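Local coordinates for metallo-beta-lactamase family protein (PDB 2ZO4) that binds two zinc ions in a metallo-beta-lactamase fold and is probably a hydrolase, its substrate not being established, at residues L67-H72 with D173-F178; L91-F96 with P149-E154. One frame throughout, in Å; residues are numbered along the deposited sequence.

Interaction 1 (L67-H72 with D173-F178); sequences LLTHHH and DGHAAF. With ZN (zinc ion), chain B.
His-70 holds CG between its backbone N and carbonyl carbon (chi1 60°), while His-175 carries CG opposite its own N (chi1 -174°), and these two torsions lay the rings obliquely against each other, with planes at 48°. CD2 of His-175 comes over one face of the His-70 ring, 3.4 Å from His-70 ND1. That ND1 donates to Thr-69 OG1 at 2.7 Å, close to the ring plane; Thr-69 OG1 also bonds to Asp-37, so a second shell fixes the rotation of the imidazole and turns NE2 to the zinc ion, 2.2 Å away. The imidazole of His-175 is held in turn by Asp-190, itself a zinc ligand.

Between the backbones, Ala-176 N donates to Thr-69 O at 2.7 Å, and a water lies within hydrogen-bonding distance of Leu-68 O and Gly-174 O, bridging the segments as a donor, though more acceptors surround it than it has protons. Farther along, CB of Leu-67 sits over the face of the Phe-178 ring in a CH-pi contact, 4.2 Å from its centroid, whereas Thr-69 CG2 reaches the ring edge.

His-72 ND1, His-171, Asp-190 and a water complete this zinc's coordination, and His-70 and His-72 are the first two histidines of the HxHxDH signature of the metallo-beta-lactamase superfamily.

Interaction 2 (L91-F96 with P149-E154); sequences LHEEEF and PLRDGE
Leu-91 and His-92 pair in parallel with Pro-149 and Leu-150 through two backbone hydrogen bonds. Leu-150 N donates to Leu-91 O at 2.8 Å, and Glu-93 N to Leu-150 O at 3.0 Å, so that Leu-150 is gripped through both its amide and its carbonyl. The same Leu-91 O also receives a CA-H...O contact from Pro-149 CA.

The polar side chains meet around one water. It donates to Glu-93 OE2 at 2.6 Å, accepts from Asp-152 N at 2.8 Å and is hydrogen-bonded to His-92 NE2, tying the turn that follows the strand to the other segment. With CG of His-92 opposite the backbone N (chi1 -174°), the imidazole lies beside the partner strand, and Leu-150 O stands over one ring face, toward the rim. Glu-93 OE2 packs against Arg-151 CG, while the charges are too far apart for a salt bridge: Glu-93 OE1 is 4.1 Å from Arg-151 NE and well out of the guanidinium plane. The type II turn from Arg-151 to Glu-154 is braced by Arg-151 N donating to Glu-154 OE1.

Among apolar groups, Phe-96 and Pro-149 cross at about a right angle, Pro-149 CB lying 3.8 Å from Phe-96 CZ in an off-centre CH-pi contact.

Strand 148-150 is an edge strand of the six-stranded sheet, next to strand 88-92. On the face carrying His-92 and Leu-150, His-92 packs on Ala-176 and Leu-150 on Phe-178 of strand 176-180, and His-92 stacks with Trp-167, while Phe-96 meets His-100 of helix 99-104.

The centres of the two interactions are about 8 Å apart, and in sequence interaction 2 lies nested within the loop that interaction 1 closes. Strands 65-68 and 88-92 are neighbours in the six-stranded sheet: interaction 1 joins the first to strand 176-180 of the five-stranded sheet, and interaction 2 extends the second to the edge strand 148-150. Glu-95 links them directly, its OE1 probably hydrogen-bonded to Gly-174 N (2.7 Å) and its OE2 to His-71 ND1 (2.8 Å), while His-92 CB packs against Gly-174 O. The region after strand 88-92 thus braces the zinc-ligand loop, at the interface between the two sheets of the metallo-beta-lactamase fold.

Interaction 1 (L67-H72 with D173-F178)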
loop_
_atom_site.group_PDB
_atom_site.type_symbol
_atom_site.label_atom_id
_atom_site.label_comp_id
_atom_site.label_asym_id
_atom_site.label_seq_id
_atom_site.Cartn_x
_atom_site.Cartn_y
_atom_site.Cartn_z
ATOM N N LEU A 67 -2.426 10.005 9.737
ATOM C CA LEU A 67 -1.276 9.812 8.862
ATOM C C LEU A 67 -1.498 8.577 7.992
ATOM O O LEU A 67 -1.567 7.462 8.503
ATOM C CB LEU A 67 0.018 9.684 9.682
ATOM C CG LEU A 67 0.335 10.812 10.677
ATOM C CD1 LEU A 67 1.569 10.483 11.492
ATOM C CD2 LEU A 67 0.507 12.158 9.971
ATOM N N LEU A 68 -1.616 8.780 6.681
ATOM C CA LEU A 68 -1.874 7.676 5.752
ATOM C C LEU A 68 -0.612 7.205 5.047
ATOM O O LEU A 68 0.086 7.996 4.414
ATOM C CB LEU A 68 -2.929 8.065 4.704
ATOM C CG LEU A 68 -4.338 8.423 5.189
ATOM C CD1 LEU A 68 -5.235 8.781 4.005
ATOM C CD2 LEU A 68 -4.958 7.299 6.015
ATOM N N THR A 69 -0.332 5.909 5.147
ATOM C CA THR A 69 0.787 5.316 4.420
ATOM C C THR A 69 0.511 5.308 2.919
ATOM O O THR A 69 1.402 5.605 2.123
ATOM C CB THR A 69 1.117 3.889 4.915
ATOM O OG1 THR A 69 -0.026 3.042 4.745
ATOM C CG2 THR A 69 1.535 3.911 6.389
ATOM N N HIS A 70 -0.729 4.988 2.546
ATOM C CA HIS A 70 -1.156 4.971 1.144
ATOM C C HIS A 70 -2.683 4.943 0.968
ATOM O O HIS A 70 -3.434 4.914 1.949
ATOM C CB HIS A 70 -0.480 3.827 0.369
ATOM C CG HIS A 70 -0.765 2.455 0.912
ATOM N ND1 HIS A 70 -0.513 2.097 2.219
ATOM C CD2 HIS A 70 -1.240 1.343 0.303
ATOM C CE1 HIS A 70 -0.835 0.829 2.397
ATOM N NE2 HIS A 70 -1.277 0.347 1.251
ATOM N N HIS A 71 -3.114 4.942 -0.294
ATOM C CA HIS A 71 -4.515 5.122 -0.682
ATOM C C HIS A 71 -5.359 3.845 -0.720
ATOM O O HIS A 71 -6.563 3.919 -0.993
ATOM C CB HIS A 71 -4.586 5.752 -2.077
ATOM C CG HIS A 71 -4.259 4.790 -3.177
ATOM N ND1 HIS A 71 -2.964 4.483 -3.535
ATOM C CD2 HIS A 71 -5.056 4.051 -3.985
ATOM C CE1 HIS A 71 -2.976 3.606 -4.523
ATOM N NE2 HIS A 71 -4.233 3.329 -4.815
ATOM N N HIS A 72 -4.744 2.683 -0.503
ATOM C CA HIS A 72 -5.496 1.430 -0.576
ATOM C C HIS A 72 -6.612 1.432 0.473
ATOM O O HIS A 72 -6.439 2.000 1.558
ATOM C CB HIS A 72 -4.580 0.203 -0.442
ATOM C CG HIS A 72 -3.635 0.022 -1.596
ATOM N ND1 HIS A 72 -2.559 -0.838 -1.547
ATOM C CD2 HIS A 72 -3.597 0.600 -2.821
ATOM C CE1 HIS A 72 -1.906 -0.789 -2.695
ATOM N NE2 HIS A 72 -2.515 0.076 -3.485
ATOM N N ASP A 173 1.969 4.486 -5.405
ATOM C CA ASP A 173 2.795 5.560 -5.972
ATOM C C ASP A 173 3.305 6.549 -4.921
ATOM O O ASP A 173 4.490 6.883 -4.903
ATOM C CB ASP A 173 2.028 6.273 -7.087
ATOM C CG ASP A 173 1.555 5.309 -8.166
ATOM O OD1 ASP A 173 2.415 4.727 -8.857
ATOM O OD2 ASP A 173 0.325 5.122 -8.316
ATOM N N GLY A 174 2.408 7.002 -4.048
ATOM C CA GLY A 174 2.772 7.896 -2.949
ATOM C C GLY A 174 2.755 7.167 -1.620
ATOM O O GLY A 174 2.291 7.700 -0.608
ATOM N N HIS A 175 3.252 5.936 -1.616
ATOM C CA HIS A 175 3.357 5.201 -0.372
ATOM C C HIS A 175 4.418 5.855 0.505
ATOM O O HIS A 175 5.523 6.174 0.045
ATOM C CB HIS A 175 3.671 3.726 -0.605
ATOM C CG HIS A 175 3.655 2.912 0.651
ATOM N ND1 HIS A 175 4.727 2.855 1.513
ATOM C CD2 HIS A 175 2.685 2.143 1.201
ATOM C CE1 HIS A 175 4.422 2.080 2.539
ATOM N NE2 HIS A 175 3.188 1.637 2.374
ATOM N N ALA A 176 4.063 6.065 1.764
ATOM C CA ALA A 176 4.983 6.642 2.724
ATOM C C ALA A 176 5.072 5.751 3.955
ATOM O O ALA A 176 4.054 5.297 4.471
ATOM C CB ALA A 176 4.533 8.055 3.107
ATOM N N ALA A 177 6.296 5.485 4.402
ATOM C CA ALA A 177 6.527 4.899 5.723
ATOM C C ALA A 177 6.825 6.025 6.711
ATOM O O ALA A 177 7.237 7.117 6.312
ATOM C CB ALA A 177 7.681 3.908 5.679
ATOM N N PHE A 178 6.606 5.764 7.995
ATOM C CA PHE A 178 6.869 6.755 9.028
ATOM C C PHE A 178 7.903 6.210 10.000
ATOM O O PHE A 178 7.678 5.189 10.655
ATOM C CB PHE A 178 5.575 7.171 9.738
ATOM C CG PHE A 178 4.549 7.782 8.814
ATOM C CD1 PHE A 178 4.608 9.133 8.483
ATOM C CD2 PHE A 178 3.532 6.997 8.263
ATOM C CE1 PHE A 178 3.666 9.703 7.615
ATOM C CE2 PHE A 178 2.583 7.557 7.394
ATOM C CZ PHE A 178 2.651 8.910 7.073
HETATM ZN ZN ZN B . -1.692 -1.653 0.344
HETATM O O HOH W 1 0.901 8.421 1.947
HETATM O O HOH W 2 -3.110 -2.658 1.353
#

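Interaction 2 (L91-F96 with P149-E154)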
loop_
_atom_site.group_PDB
_atom_site.type_symbol
_atom_site.label_atom_id
_atom_site.label_comp_id
_atom_site.label_asym_id
_atom_site.label_seq_id
_atom_site.Cartn_x
_atom_site.Cartn_y
_atom_site.Cartn_z
ATOM N N LEU A 91 -1.287 12.793 3.663
ATOM C CA LEU A 91 -1.134 11.815 2.587
ATOM C C LEU A 91 0.041 12.258 1.724
ATOM O O LEU A 91 0.149 13.445 1.417
ATOM C CB LEU A 91 -2.401 11.814 1.726
ATOM C CG LEU A 91 -3.081 10.572 1.136
ATOM C CD1 LEU A 91 -3.726 10.954 -0.191
ATOM C CD2 LEU A 91 -2.168 9.366 0.953
ATOM N N HIS A 92 0.906 11.330 1.311
ATOM C CA HIS A 92 2.047 11.710 0.463
ATOM C C HIS A 92 1.609 12.307 -0.872
ATOM O O HIS A 92 0.693 11.798 -1.516
ATOM C CB HIS A 92 3.011 10.549 0.222
ATOM C CG HIS A 92 4.252 10.955 -0.510
ATOM N ND1 HIS A 92 4.335 10.969 -1.885
ATOM C CD2 HIS A 92 5.450 11.393 -0.056
ATOM C CE1 HIS A 92 5.532 11.391 -2.248
ATOM N NE2 HIS A 92 6.228 11.654 -1.157
ATOM N N GLU A 93 2.297 13.377 -1.271
ATOM C CA GLU A 93 1.953 14.185 -2.453
ATOM C C GLU A 93 1.710 13.380 -3.744
ATOM O O GLU A 93 0.832 13.721 -4.535
ATOM C CB GLU A 93 3.020 15.278 -2.684
ATOM C CG GLU A 93 4.463 14.751 -2.879
ATOM C CD GLU A 93 5.530 15.852 -2.921
ATOM O OE1 GLU A 93 5.187 17.033 -3.135
ATOM O OE2 GLU A 93 6.725 15.530 -2.740
ATOM N N GLU A 94 2.477 12.307 -3.936
ATOM C CA GLU A 94 2.411 11.493 -5.153
ATOM C C GLU A 94 1.114 10.672 -5.296
ATOM O O GLU A 94 0.800 10.183 -6.386
ATOM C CB GLU A 94 3.662 10.606 -5.246
ATOM C CG GLU A 94 3.803 9.777 -6.520
ATOM C CD GLU A 94 4.269 10.566 -7.740
ATOM O OE1 GLU A 94 4.503 11.789 -7.650
ATOM O OE2 GLU A 94 4.406 9.939 -8.806
ATOM N N GLU A 95 0.360 10.532 -4.206
ATOM C CA GLU A 95 -0.946 9.869 -4.251
ATOM C C GLU A 95 -2.020 10.765 -4.860
ATOM O O GLU A 95 -2.993 10.268 -5.425
ATOM C CB GLU A 95 -1.408 9.441 -2.850
ATOM C CG GLU A 95 -0.567 8.373 -2.154
ATOM C CD GLU A 95 -0.713 6.986 -2.766
ATOM O OE1 GLU A 95 -0.277 6.789 -3.919
ATOM O OE2 GLU A 95 -1.247 6.086 -2.082
ATOM N N PHE A 96 -1.836 12.080 -4.737
ATOM C CA PHE A 96 -2.896 13.063 -5.009
ATOM C C PHE A 96 -3.499 12.994 -6.408
ATOM O O PHE A 96 -4.720 12.988 -6.549
ATOM C CB PHE A 96 -2.417 14.489 -4.695
ATOM C CG PHE A 96 -2.521 14.863 -3.236
ATOM C CD1 PHE A 96 -1.857 14.120 -2.258
ATOM C CD2 PHE A 96 -3.267 15.974 -2.842
ATOM C CE1 PHE A 96 -1.950 14.465 -0.912
ATOM C CE2 PHE A 96 -3.363 16.328 -1.498
ATOM C CZ PHE A 96 -2.699 15.572 -0.530
ATOM N N PRO A 149 -0.636 17.357 1.718
ATOM C CA PRO A 149 0.433 16.592 1.069
ATOM C C PRO A 149 1.719 16.489 1.888
ATOM O O PRO A 149 2.284 17.507 2.306
ATOM C CB PRO A 149 0.679 17.356 -0.237
ATOM C CG PRO A 149 0.245 18.755 0.046
ATOM C CD PRO A 149 -0.872 18.655 1.052
ATOM N N LEU A 150 2.162 15.253 2.111
ATOM C CA LEU A 150 3.444 14.986 2.750
ATOM C C LEU A 150 4.556 14.932 1.713
ATOM O O LEU A 150 4.317 14.626 0.551
ATOM C CB LEU A 150 3.402 13.673 3.543
ATOM C CG LEU A 150 2.446 13.596 4.739
ATOM C CD1 LEU A 150 2.339 12.160 5.249
ATOM C CD2 LEU A 150 2.881 14.530 5.850
ATOM N N ARG A 151 5.774 15.220 2.158
ATOM C CA ARG A 151 6.940 15.257 1.291
ATOM C C ARG A 151 7.999 14.306 1.851
ATOM O O ARG A 151 8.107 14.145 3.067
ATOM C CB ARG A 151 7.486 16.684 1.255
ATOM C CG ARG A 151 8.104 17.088 -0.058
ATOM C CD ARG A 151 8.334 18.595 -0.123
ATOM N NE ARG A 151 7.100 19.352 -0.345
ATOM C CZ ARG A 151 7.049 20.543 -0.940
ATOM N NH1 ARG A 151 8.160 21.120 -1.382
ATOM N NH2 ARG A 151 5.888 21.161 -1.095
ATOM N N ASP A 152 8.778 13.682 0.969
ATOM C CA ASP A 152 9.863 12.804 1.402
ATOM C C ASP A 152 10.851 13.572 2.278
ATOM O O ASP A 152 11.218 14.705 1.960
ATOM C CB ASP A 152 10.584 12.191 0.196
ATOM C CG ASP A 152 11.567 11.090 0.591
ATOM O OD1 ASP A 152 11.229 10.258 1.459
ATOM O OD2 ASP A 152 12.683 11.052 0.025
ATOM N N GLY A 153 11.260 12.960 3.387
ATOM C CA GLY A 153 12.262 13.553 4.275
ATOM C C GLY A 153 11.747 14.605 5.245
ATOM O O GLY A 153 12.515 15.141 6.046
ATOM N N GLU A 154 10.454 14.915 5.182
ATOM C CA GLU A 154 9.891 15.882 6.118
ATOM C C GLU A 154 9.748 15.274 7.514
ATOM O O GLU A 154 9.653 14.054 7.671
ATOM C CB GLU A 154 8.581 16.494 5.606
ATOM C CG GLU A 154 7.307 15.741 5.912
ATOM C CD GLU A 154 6.079 16.639 5.800
ATOM O OE1 GLU A 154 5.364 16.545 4.787
ATOM O OE2 GLU A 154 5.845 17.462 6.709
HETATM O O HOH W 3 8.281 13.664 -1.822
#